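Local coordinates for protein LYND (Lyngbya aestuarii, PDB 4V1T) that is probably a cyanobactin heterocyclase, an ATP-dependent YcaO cyclodehydratase that would turn cysteines of precursor peptides into thiazolines, at residues E349-K354 with A534-E539; S407-T412 with K417-C422; I718-P723 with L727-V732. All blocks are in the same frame, centred on the assembly; numbering follows the deposited sequence.

How the contacts relate
Following the chain from the N terminus, helix 348-355 supplies the first half of contact 1, whose second half arrives only at 534-539, closing a loop of 179 residues. Contact 2 is nested inside this loop: strand 406-410 turns at 411-412 into helix 413-429, which packs back on it. Contact 3 comes later in series, a beta hairpin made by 718-723 and 727-732. Contacts 1 and 2 both touch ADP. Cys422 of contact 2 packs against Thr351 and Ala534 of contact 1 and against Leu727 of contact 3. Strands 532-535 and 728-733 are sheet neighbours, so contact 3 flanks the ribose-binding strand of contact 1.

Contact 1 (E349-K354 with A534-E539); sequences EQTVQK and AGNTLE. With ADP (adenosine-5'-diphosphate), chain L.
Thr351 and Asn536 meet at the adenine end of the ADP site in the YcaO domain, where one face of helix 348-355 is turned to the bend between strand 532-535 and helix 538-561. Their side chains cross obliquely, the threonine hydroxyl coming up to the amide of Asn536 with Thr351 OG1 2.9 Å from Asn536 OD1. A single hydroxyl proton is available here, and the backbone O of Thr347, one helical turn back, is a second possible acceptor, so either oxygen may receive it. With OG1 set beside its own backbone N (chi1 -57°), Thr351 brings this oxygen to the amide and leaves CG2, anti to the backbone N, 3.8 Å from ADP N1.

The amide of Asn536 is shared between protein and nucleotide. Its ND2 gives a weak, bent bond to ADP N1 (3.3 Å, 130° at the hydrogen) and a further bond to Glu540, whose carboxylate would tend to fix the amide's rotation. Asn536 is thus held in place from the following helix while it meets N1 on the Watson-Crick edge of the adenine.

The strand before it takes the ribose: Ala534 N donates to ADP O3' at 3.0 Å, and ADP O2' donates to Ala534 O at a short 2.5 Å. Thr537, at the N-cap of helix 538-561, bonds through OG1 to the backbone N of Glu540. Farther along helix 348-355, the extended Lys354 reaches back to the bend through a water molecule, which accepts from Lys354 NZ at 2.9 Å and donates to Asn536 O at 3.2 Å.

Contact 2 (S407-T412 with K417-C422); sequences SGKGKT and KASGLC. With ADP (adenosine-5'-diphosphate), chain L.
Gly408 and Gly420 bring strand 406-410 and helix 413-429 into direct backbone contact, their CA atoms only 3.5 Å apart. Neither has a side chain to hold the two elements apart, and the axes of the short segments approach to 5.5 Å while running nearly antiparallel, at 152°. Gly408 CA rests 3.3 Å from Gly420 N, so main chain packs directly on main chain.

Ser419, with the most buried surface of the contact, lies next to this glycine pair. Its CB is directed at the strand, and OG, anti to the backbone N (chi1 170°), accepts a weak but fairly straight bond from Lys409 N (3.2 Å, 160°). The same OG is 2.8 Å from ADP O2A, and this hydroxyl therefore sits between the strand backbone and the alpha-phosphate.

Lys409, next in the strand, sends its CB away from the helix, and beyond CG the chain runs extended to the phosphates. Lys409 NZ gives ADP O2B a weak bond of 3.2 Å and is also bonded to Glu640 and to the backbone O of Arg636. Farther along the helix, Cys422 SG lies 3.2 Å from ADP N3. Strand and helix thus form one wall of the ATP-binding site of the YcaO domain, with serine and lysine at the phosphates and cysteine at the adenine.

Contact 3 (I718-P723 with L727-V732); sequences IDQTRP and LNVVKV
Thr721 turns OG1 to a place beside its own backbone N (chi1 -58°), facing Val729, and Asp719, with its carboxylate carbon anti to the backbone N (chi1 -177°), reaches forward to the same hydroxyl. Together they finish the beta hairpin of strands 716-719 and 728-733 at its loop end. Thr721 OG1 donates to Asp719 OD1 over a short 2.5 Å, on the syn side of the carboxylate, and accepts from Val729 N at 3.1 Å, so a side chain replaces the carbonyl that a regular strand would offer. Asp719 OD1 also takes the backbone N of Thr721 at 3.0 Å, closing an Asx turn; this donor comes from above the carboxylate plane.

Away from the loop the pairing is regular. Ile718 and Lys731 form a hydrogen-bonded antiparallel pair with two nearly straight bonds, Ile718 N to Lys731 O and Lys731 N to Ile718 O, and Asp719 with Val730 is the non-hydrogen-bonded pair beside it. Gln720 N then bonds Val729 O at 2.7 Å, with a bent angle of 136° where the first strand leaves the sheet.

Side chains pack on both faces. Ile718 CG2 presses on Lys731 CB at 3.5 Å, and Gln720 runs its extended chain down the same face, obliquely to the second strand, bringing OE1 3.6 Å from Val729 CG1. Lys731 NZ carries on to Asn532 and Asp528. Val729 on this face, and Leu727 at the hairpin end, pack on helix 413-429; on the opposite face Leu538 of helix 538-561 touches Asp719 and Val730. Beyond the Asx turn a water bridges the two arms of the hairpin, accepting from Arg722 N at 3.0 Å and donating to Leu727 O at 2.8 Å.

Contact 1 (E349-K354 with A534-E539)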
loop_
_atom_site.group_PDB
_atom_site.type_symbol
_atom_site.label_atom_id
_atom_site.label_comp_id
_atom_site.label_asym_id
_atom_site.label_seq_id
_atom_site.Cartn_x
_atom_site.Cartn_y
_atom_site.Cartn_z
ATOM N N GLU B 349 2.207 -8.455 9.161
ATOM C CA GLU B 349 1.933 -7.067 8.817
ATOM C C GLU B 349 2.873 -6.113 9.553
ATOM O O GLU B 349 3.279 -5.089 9.012
ATOM C CB GLU B 349 0.472 -6.718 9.117
ATOM C CG GLU B 349 -0.522 -7.445 8.217
ATOM C CD GLU B 349 -1.303 -8.534 8.928
ATOM O OE1 GLU B 349 -0.693 -9.379 9.611
ATOM O OE2 GLU B 349 -2.539 -8.554 8.790
ATOM N N GLN B 350 3.208 -6.444 10.794
ATOM C CA GLN B 350 4.209 -5.684 11.528
ATOM C C GLN B 350 5.569 -5.835 10.846
ATOM O O GLN B 350 6.273 -4.848 10.630
ATOM C CB GLN B 350 4.297 -6.159 12.982
ATOM C CG GLN B 350 5.417 -5.518 13.790
ATOM C CD GLN B 350 5.239 -4.028 13.993
ATOM O OE1 GLN B 350 5.074 -3.269 13.045
ATOM N NE2 GLN B 350 5.271 -3.599 15.247
ATOM N N THR B 351 5.928 -7.072 10.514
ATOM C CA THR B 351 7.213 -7.366 9.852
ATOM C C THR B 351 7.337 -6.549 8.573
ATOM O O THR B 351 8.363 -5.921 8.324
ATOM C CB THR B 351 7.337 -8.858 9.516
ATOM O OG1 THR B 351 7.178 -9.631 10.712
ATOM C CG2 THR B 351 8.703 -9.179 8.868
ATOM N N VAL B 352 6.275 -6.546 7.774
ATOM C CA VAL B 352 6.287 -5.811 6.518
ATOM C C VAL B 352 6.468 -4.327 6.813
ATOM O O VAL B 352 7.384 -3.698 6.303
ATOM C CB VAL B 352 5.003 -6.061 5.701
ATOM C CG1 VAL B 352 4.829 -5.015 4.606
ATOM C CG2 VAL B 352 5.054 -7.443 5.064
ATOM N N GLN B 353 5.630 -3.780 7.686
ATOM C CA GLN B 353 5.691 -2.346 7.989
ATOM C C GLN B 353 7.082 -1.888 8.425
ATOM O O GLN B 353 7.571 -0.853 7.977
ATOM C CB GLN B 353 4.689 -1.966 9.073
ATOM C CG GLN B 353 4.768 -0.485 9.425
ATOM C CD GLN B 353 3.582 0.011 10.208
ATOM O OE1 GLN B 353 2.527 -0.617 10.224
ATOM N NE2 GLN B 353 3.747 1.153 10.861
ATOM N N LYS B 354 7.708 -2.662 9.300
ATOM C CA LYS B 354 9.003 -2.293 9.859
ATOM C C LYS B 354 10.090 -2.260 8.784
ATOM O O LYS B 354 11.078 -1.537 8.921
ATOM C CB LYS B 354 9.389 -3.274 10.972
ATOM C CG LYS B 354 10.647 -2.887 11.747
ATOM C CD LYS B 354 10.784 -3.713 13.020
ATOM C CE LYS B 354 12.130 -3.497 13.691
ATOM N NZ LYS B 354 12.393 -4.524 14.737
ATOM N N ALA B 534 15.704 -15.913 7.643
ATOM C CA ALA B 534 15.505 -14.623 8.282
ATOM C C ALA B 534 14.397 -14.717 9.315
ATOM O O ALA B 534 13.614 -15.665 9.298
ATOM C CB ALA B 534 15.176 -13.563 7.249
ATOM N N GLY B 535 14.330 -13.732 10.205
ATOM C CA GLY B 535 13.303 -13.712 11.233
ATOM C C GLY B 535 13.306 -12.408 11.987
ATOM O O GLY B 535 14.264 -11.643 11.913
ATOM N N ASN B 536 12.235 -12.165 12.731
ATOM C CA ASN B 536 12.120 -10.959 13.525
ATOM C C ASN B 536 13.083 -10.974 14.701
ATOM O O ASN B 536 13.414 -9.927 15.252
ATOM C CB ASN B 536 10.679 -10.782 14.003
ATOM C CG ASN B 536 9.708 -10.603 12.850
ATOM O OD1 ASN B 536 9.516 -9.496 12.352
ATOM N ND2 ASN B 536 9.094 -11.700 12.417
ATOM N N THR B 537 13.521 -12.172 15.078
ATOM C CA THR B 537 14.524 -12.348 16.114
ATOM C C THR B 537 15.546 -13.376 15.640
ATOM O O THR B 537 15.299 -14.097 14.682
ATOM C CB THR B 537 13.905 -12.833 17.431
ATOM O OG1 THR B 537 13.565 -14.218 17.312
ATOM C CG2 THR B 537 12.652 -12.037 17.786
ATOM N N LEU B 538 16.681 -13.447 16.325
ATOM C CA LEU B 538 17.708 -14.431 16.010
ATOM C C LEU B 538 17.172 -15.840 16.164
ATOM O O LEU B 538 17.394 -16.688 15.313
ATOM C CB LEU B 538 18.937 -14.263 16.917
ATOM C CG LEU B 538 20.016 -13.273 16.490
ATOM C CD1 LEU B 538 21.086 -13.196 17.569
ATOM C CD2 LEU B 538 20.624 -13.654 15.143
ATOM N N GLU B 539 16.474 -16.088 17.267
ATOM C CA GLU B 539 16.024 -17.448 17.576
ATOM C C GLU B 539 14.930 -17.880 16.609
ATOM O O GLU B 539 14.751 -19.067 16.354
ATOM C CB GLU B 539 15.565 -17.578 19.035
ATOM C CG GLU B 539 15.019 -16.317 19.681
ATOM C CD GLU B 539 16.101 -15.373 20.180
ATOM O OE1 GLU B 539 17.007 -15.832 20.894
ATOM O OE2 GLU B 539 16.043 -14.170 19.845
HETATM P PB ADP L . 11.424 -20.966 2.134
HETATM O O1B ADP L . 12.765 -21.215 2.776
HETATM O O2B ADP L . 10.691 -22.220 1.754
HETATM O O3B ADP L . 11.486 -19.931 1.052
HETATM P PA ADP L . 9.433 -19.191 3.292
HETATM O O1A ADP L . 8.346 -19.525 4.281
HETATM O O2A ADP L . 9.051 -18.891 1.854
HETATM O O3A ADP L . 10.567 -20.345 3.360
HETATM O "O5'" ADP L . 10.238 -17.936 3.867
HETATM C "C5'" ADP L . 11.173 -17.237 3.070
HETATM C "C4'" ADP L . 12.089 -16.457 3.999
HETATM O "O4'" ADP L . 11.371 -15.398 4.628
HETATM C "C3'" ADP L . 12.622 -17.326 5.123
HETATM O "O3'" ADP L . 13.960 -16.927 5.395
HETATM C "C2'" ADP L . 11.761 -17.018 6.324
HETATM O "O2'" ADP L . 12.489 -17.080 7.553
HETATM C "C1'" ADP L . 11.312 -15.598 6.042
HETATM N N9 ADP L . 9.945 -15.358 6.560
HETATM C C8 ADP L . 8.807 -15.949 6.137
HETATM N N7 ADP L . 7.740 -15.475 6.827
HETATM C C5 ADP L . 8.197 -14.566 7.700
HETATM C C6 ADP L . 7.600 -13.691 8.729
HETATM N N6 ADP L . 6.264 -13.727 8.933
HETATM N N1 ADP L . 8.421 -12.886 9.436
HETATM C C2 ADP L . 9.749 -12.860 9.223
HETATM N N3 ADP L . 10.360 -13.632 8.298
HETATM C C4 ADP L . 9.653 -14.490 7.525
HETATM O O HOH W 1 12.653 -7.240 13.776
#

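Contact 2 (S407-T412 with K417-C422)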
loop_
_atom_site.group_PDB
_atom_site.type_symbol
_atom_site.label_atom_id
_atom_site.label_comp_id
_atom_site.label_asym_id
_atom_site.label_seq_id
_atom_site.Cartn_x
_atom_site.Cartn_y
_atom_site.Cartn_z
ATOM N N SER B 407 10.856 -15.089 -3.740
ATOM C CA SER B 407 9.426 -15.301 -3.818
ATOM C C SER B 407 8.839 -15.554 -2.443
ATOM O O SER B 407 9.530 -16.039 -1.544
ATOM C CB SER B 407 9.131 -16.488 -4.744
ATOM O OG SER B 407 7.734 -16.676 -4.886
ATOM N N GLY B 408 7.554 -15.245 -2.303
ATOM C CA GLY B 408 6.832 -15.462 -1.068
ATOM C C GLY B 408 5.687 -16.431 -1.270
ATOM O O GLY B 408 5.112 -16.513 -2.363
ATOM N N LYS B 409 5.360 -17.175 -0.215
ATOM C CA LYS B 409 4.267 -18.142 -0.241
ATOM C C LYS B 409 3.501 -18.045 1.071
ATOM O O LYS B 409 4.075 -17.701 2.104
ATOM C CB LYS B 409 4.802 -19.554 -0.432
ATOM C CG LYS B 409 5.754 -20.003 0.672
ATOM C CD LYS B 409 6.300 -21.414 0.433
ATOM C CE LYS B 409 7.219 -21.842 1.569
ATOM N NZ LYS B 409 7.662 -23.254 1.430
ATOM N N GLY B 410 2.209 -18.348 1.039
ATOM C CA GLY B 410 1.422 -18.306 2.248
ATOM C C GLY B 410 0.020 -18.857 2.152
ATOM O O GLY B 410 -0.565 -18.979 1.075
ATOM N N LYS B 411 -0.515 -19.186 3.318
ATOM C CA LYS B 411 -1.908 -19.556 3.476
ATOM C C LYS B 411 -2.789 -18.333 3.336
ATOM O O LYS B 411 -3.970 -18.437 3.015
ATOM C CB LYS B 411 -2.112 -20.170 4.856
ATOM C CG LYS B 411 -3.461 -20.793 5.095
ATOM C CD LYS B 411 -3.476 -21.488 6.443
ATOM C CE LYS B 411 -4.877 -21.613 6.994
ATOM N NZ LYS B 411 -5.040 -22.895 7.717
ATOM N N THR B 412 -2.207 -17.171 3.612
ATOM C CA THR B 412 -2.900 -15.895 3.496
ATOM C C THR B 412 -2.036 -14.919 2.710
ATOM O O THR B 412 -0.843 -15.154 2.497
ATOM C CB THR B 412 -3.208 -15.293 4.882
ATOM O OG1 THR B 412 -1.982 -14.931 5.536
ATOM C CG2 THR B 412 -3.967 -16.298 5.741
ATOM N N LYS B 417 3.251 -12.117 1.530
ATOM C CA LYS B 417 3.901 -10.822 1.389
ATOM C C LYS B 417 5.146 -10.739 2.270
ATOM O O LYS B 417 6.237 -10.396 1.798
ATOM C CB LYS B 417 2.923 -9.708 1.761
ATOM C CG LYS B 417 3.333 -8.334 1.281
ATOM C CD LYS B 417 2.310 -7.297 1.716
ATOM C CE LYS B 417 2.503 -5.964 1.012
ATOM N NZ LYS B 417 1.378 -5.030 1.320
ATOM N N ALA B 418 4.986 -11.066 3.549
ATOM C CA ALA B 418 6.109 -11.085 4.487
ATOM C C ALA B 418 7.160 -12.110 4.074
ATOM O O ALA B 418 8.361 -11.881 4.210
ATOM C CB ALA B 418 5.611 -11.393 5.883
ATOM N N SER B 419 6.694 -13.251 3.580
ATOM C CA SER B 419 7.573 -14.309 3.147
ATOM C C SER B 419 8.489 -13.833 2.016
ATOM O O SER B 419 9.697 -14.102 2.022
ATOM C CB SER B 419 6.754 -15.525 2.691
ATOM O OG SER B 419 7.569 -16.483 2.053
ATOM N N GLY B 420 7.909 -13.138 1.044
ATOM C CA GLY B 420 8.665 -12.654 -0.106
ATOM C C GLY B 420 9.665 -11.581 0.279
ATOM O O GLY B 420 10.813 -11.592 -0.155
ATOM N N LEU B 421 9.223 -10.641 1.101
ATOM C CA LEU B 421 10.084 -9.554 1.549
ATOM C C LEU B 421 11.280 -10.089 2.338
ATOM O O LEU B 421 12.418 -9.696 2.107
ATOM C CB LEU B 421 9.293 -8.563 2.408
ATOM C CG LEU B 421 10.107 -7.476 3.121
ATOM C CD1 LEU B 421 10.835 -6.588 2.131
ATOM C CD2 LEU B 421 9.193 -6.650 4.002
ATOM N N CYS B 422 11.005 -10.992 3.268
ATOM C CA CYS B 422 12.031 -11.499 4.165
ATOM C C CYS B 422 13.001 -12.451 3.467
ATOM O O CYS B 422 14.162 -12.537 3.865
ATOM C CB CYS B 422 11.386 -12.178 5.377
ATOM S SG CYS B 422 10.488 -11.021 6.454
HETATM P PB ADP L . 11.424 -20.966 2.134
HETATM O O1B ADP L . 12.765 -21.215 2.776
HETATM O O2B ADP L . 10.691 -22.220 1.754
HETATM O O3B ADP L . 11.486 -19.931 1.052
HETATM P PA ADP L . 9.433 -19.191 3.292
HETATM O O1A ADP L . 8.346 -19.525 4.281
HETATM O O2A ADP L . 9.051 -18.891 1.854
HETATM O O3A ADP L . 10.567 -20.345 3.360
HETATM O "O5'" ADP L . 10.238 -17.936 3.867
HETATM C "C5'" ADP L . 11.173 -17.237 3.070
HETATM C "C4'" ADP L . 12.089 -16.457 3.999
HETATM O "O4'" ADP L . 11.371 -15.398 4.628
HETATM C "C3'" ADP L . 12.622 -17.326 5.123
HETATM O "O3'" ADP L . 13.960 -16.927 5.395
HETATM C "C2'" ADP L . 11.761 -17.018 6.324
HETATM O "O2'" ADP L . 12.489 -17.080 7.553
HETATM C "C1'" ADP L . 11.312 -15.598 6.042
HETATM N N9 ADP L . 9.945 -15.358 6.560
HETATM C C8 ADP L . 8.807 -15.949 6.137
HETATM N N7 ADP L . 7.740 -15.475 6.827
HETATM C C5 ADP L . 8.197 -14.566 7.700
HETATM C C6 ADP L . 7.600 -13.691 8.729
HETATM N N6 ADP L . 6.264 -13.727 8.933
HETATM N N1 ADP L . 8.421 -12.886 9.436
HETATM C C2 ADP L . 9.749 -12.860 9.223
HETATM N N3 ADP L . 10.360 -13.632 8.298
HETATM C C4 ADP L . 9.653 -14.490 7.525
#

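Contact 3 (I718-P723 with L727-V732)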
loop_
_atom_site.group_PDB
_atom_site.type_symbol
_atom_site.label_atom_id
_atom_site.label_comp_id
_atom_site.label_asym_id
_atom_site.label_seq_id
_atom_site.Cartn_x
_atom_site.Cartn_y
_atom_site.Cartn_z
ATOM N N ILE B 718 25.878 -18.956 12.088
ATOM C CA ILE B 718 26.567 -17.724 11.735
ATOM C C ILE B 718 25.547 -16.602 11.542
ATOM O O ILE B 718 24.676 -16.662 10.676
ATOM C CB ILE B 718 27.470 -17.890 10.485
ATOM C CG1 ILE B 718 28.077 -16.544 10.066
ATOM C CG2 ILE B 718 26.728 -18.542 9.337
ATOM C CD1 ILE B 718 28.988 -15.917 11.116
ATOM N N ASP B 719 25.653 -15.583 12.380
ATOM C CA ASP B 719 24.767 -14.445 12.299
ATOM C C ASP B 719 25.182 -13.544 11.137
ATOM O O ASP B 719 26.243 -12.932 11.165
ATOM C CB ASP B 719 24.765 -13.670 13.622
ATOM C CG ASP B 719 23.784 -12.496 13.612
ATOM O OD1 ASP B 719 22.841 -12.505 12.784
ATOM O OD2 ASP B 719 23.959 -11.560 14.427
ATOM N N GLN B 720 24.331 -13.475 10.122
ATOM C CA GLN B 720 24.576 -12.645 8.953
ATOM C C GLN B 720 23.834 -11.310 9.029
ATOM O O GLN B 720 23.793 -10.563 8.055
ATOM C CB GLN B 720 24.137 -13.392 7.689
ATOM C CG GLN B 720 24.858 -14.708 7.450
ATOM C CD GLN B 720 24.343 -15.430 6.224
ATOM O OE1 GLN B 720 23.148 -15.386 5.915
ATOM N NE2 GLN B 720 25.244 -16.108 5.513
ATOM N N THR B 721 23.241 -11.016 10.183
ATOM C CA THR B 721 22.445 -9.798 10.348
ATOM C C THR B 721 23.277 -8.550 10.071
ATOM O O THR B 721 24.337 -8.341 10.674
ATOM C CB THR B 721 21.874 -9.710 11.769
ATOM O OG1 THR B 721 21.083 -10.875 12.045
ATOM C CG2 THR B 721 21.015 -8.463 11.934
ATOM N N ARG B 722 22.790 -7.717 9.158
ATOM C CA ARG B 722 23.451 -6.456 8.840
ATOM C C ARG B 722 22.737 -5.339 9.597
ATOM O O ARG B 722 21.519 -5.234 9.510
ATOM C CB ARG B 722 23.415 -6.202 7.337
ATOM C CG ARG B 722 23.822 -7.404 6.490
ATOM C CD ARG B 722 25.322 -7.653 6.527
ATOM N NE ARG B 722 25.687 -8.924 5.893
ATOM C CZ ARG B 722 26.923 -9.259 5.534
ATOM N NH1 ARG B 722 27.942 -8.422 5.727
ATOM N NH2 ARG B 722 27.150 -10.432 4.971
ATOM N N PRO B 723 23.485 -4.509 10.358
ATOM C CA PRO B 723 22.825 -3.493 11.195
ATOM C C PRO B 723 21.992 -2.483 10.414
ATOM O O PRO B 723 21.017 -1.967 10.946
ATOM C CB PRO B 723 23.997 -2.775 11.876
ATOM C CG PRO B 723 25.136 -3.715 11.789
ATOM C CD PRO B 723 24.946 -4.474 10.517
ATOM N N LEU B 727 16.527 -6.605 10.151
ATOM C CA LEU B 727 15.970 -7.955 10.123
ATOM C C LEU B 727 17.061 -8.991 10.326
ATOM O O LEU B 727 18.079 -8.984 9.634
ATOM C CB LEU B 727 15.261 -8.216 8.791
ATOM C CG LEU B 727 14.515 -9.544 8.674
ATOM C CD1 LEU B 727 13.285 -9.558 9.582
ATOM C CD2 LEU B 727 14.125 -9.813 7.229
ATOM N N ASN B 728 16.847 -9.888 11.279
ATOM C CA ASN B 728 17.831 -10.910 11.586
ATOM C C ASN B 728 17.931 -11.938 10.480
ATOM O O ASN B 728 16.922 -12.432 9.993
ATOM C CB ASN B 728 17.496 -11.596 12.904
ATOM C CG ASN B 728 17.578 -10.650 14.088
ATOM O OD1 ASN B 728 16.572 -10.328 14.708
ATOM N ND2 ASN B 728 18.787 -10.208 14.406
ATOM N N VAL B 729 19.160 -12.246 10.080
ATOM C CA VAL B 729 19.425 -13.286 9.104
ATOM C C VAL B 729 20.560 -14.168 9.605
ATOM O O VAL B 729 21.592 -13.664 10.060
ATOM C CB VAL B 729 19.793 -12.700 7.730
ATOM C CG1 VAL B 729 20.022 -13.818 6.709
ATOM C CG2 VAL B 729 18.698 -11.766 7.245
ATOM N N VAL B 730 20.369 -15.483 9.508
ATOM C CA VAL B 730 21.394 -16.444 9.925
ATOM C C VAL B 730 21.584 -17.545 8.900
ATOM O O VAL B 730 20.738 -17.757 8.033
ATOM C CB VAL B 730 21.039 -17.124 11.251
ATOM C CG1 VAL B 730 20.914 -16.103 12.374
ATOM C CG2 VAL B 730 19.751 -17.918 11.100
ATOM N N LYS B 731 22.703 -18.246 9.013
ATOM C CA LYS B 731 22.868 -19.522 8.339
ATOM C C LYS B 731 23.129 -20.562 9.406
ATOM O O LYS B 731 24.095 -20.452 10.155
ATOM C CB LYS B 731 24.009 -19.491 7.318
ATOM C CG LYS B 731 24.273 -20.842 6.655
ATOM C CD LYS B 731 25.279 -20.740 5.517
ATOM C CE LYS B 731 25.356 -22.038 4.711
ATOM N NZ LYS B 731 24.168 -22.218 3.819
ATOM N N VAL B 732 22.236 -21.547 9.488
ATOM C CA VAL B 732 22.399 -22.671 10.392
ATOM C C VAL B 732 23.049 -23.834 9.648
ATOM O O VAL B 732 22.609 -24.191 8.555
ATOM C CB VAL B 732 21.056 -23.127 10.958
ATOM C CG1 VAL B 732 21.264 -24.188 12.015
ATOM C CG2 VAL B 732 20.291 -21.932 11.529
HETATM O O HOH W 2 20.221 -8.495 7.864
#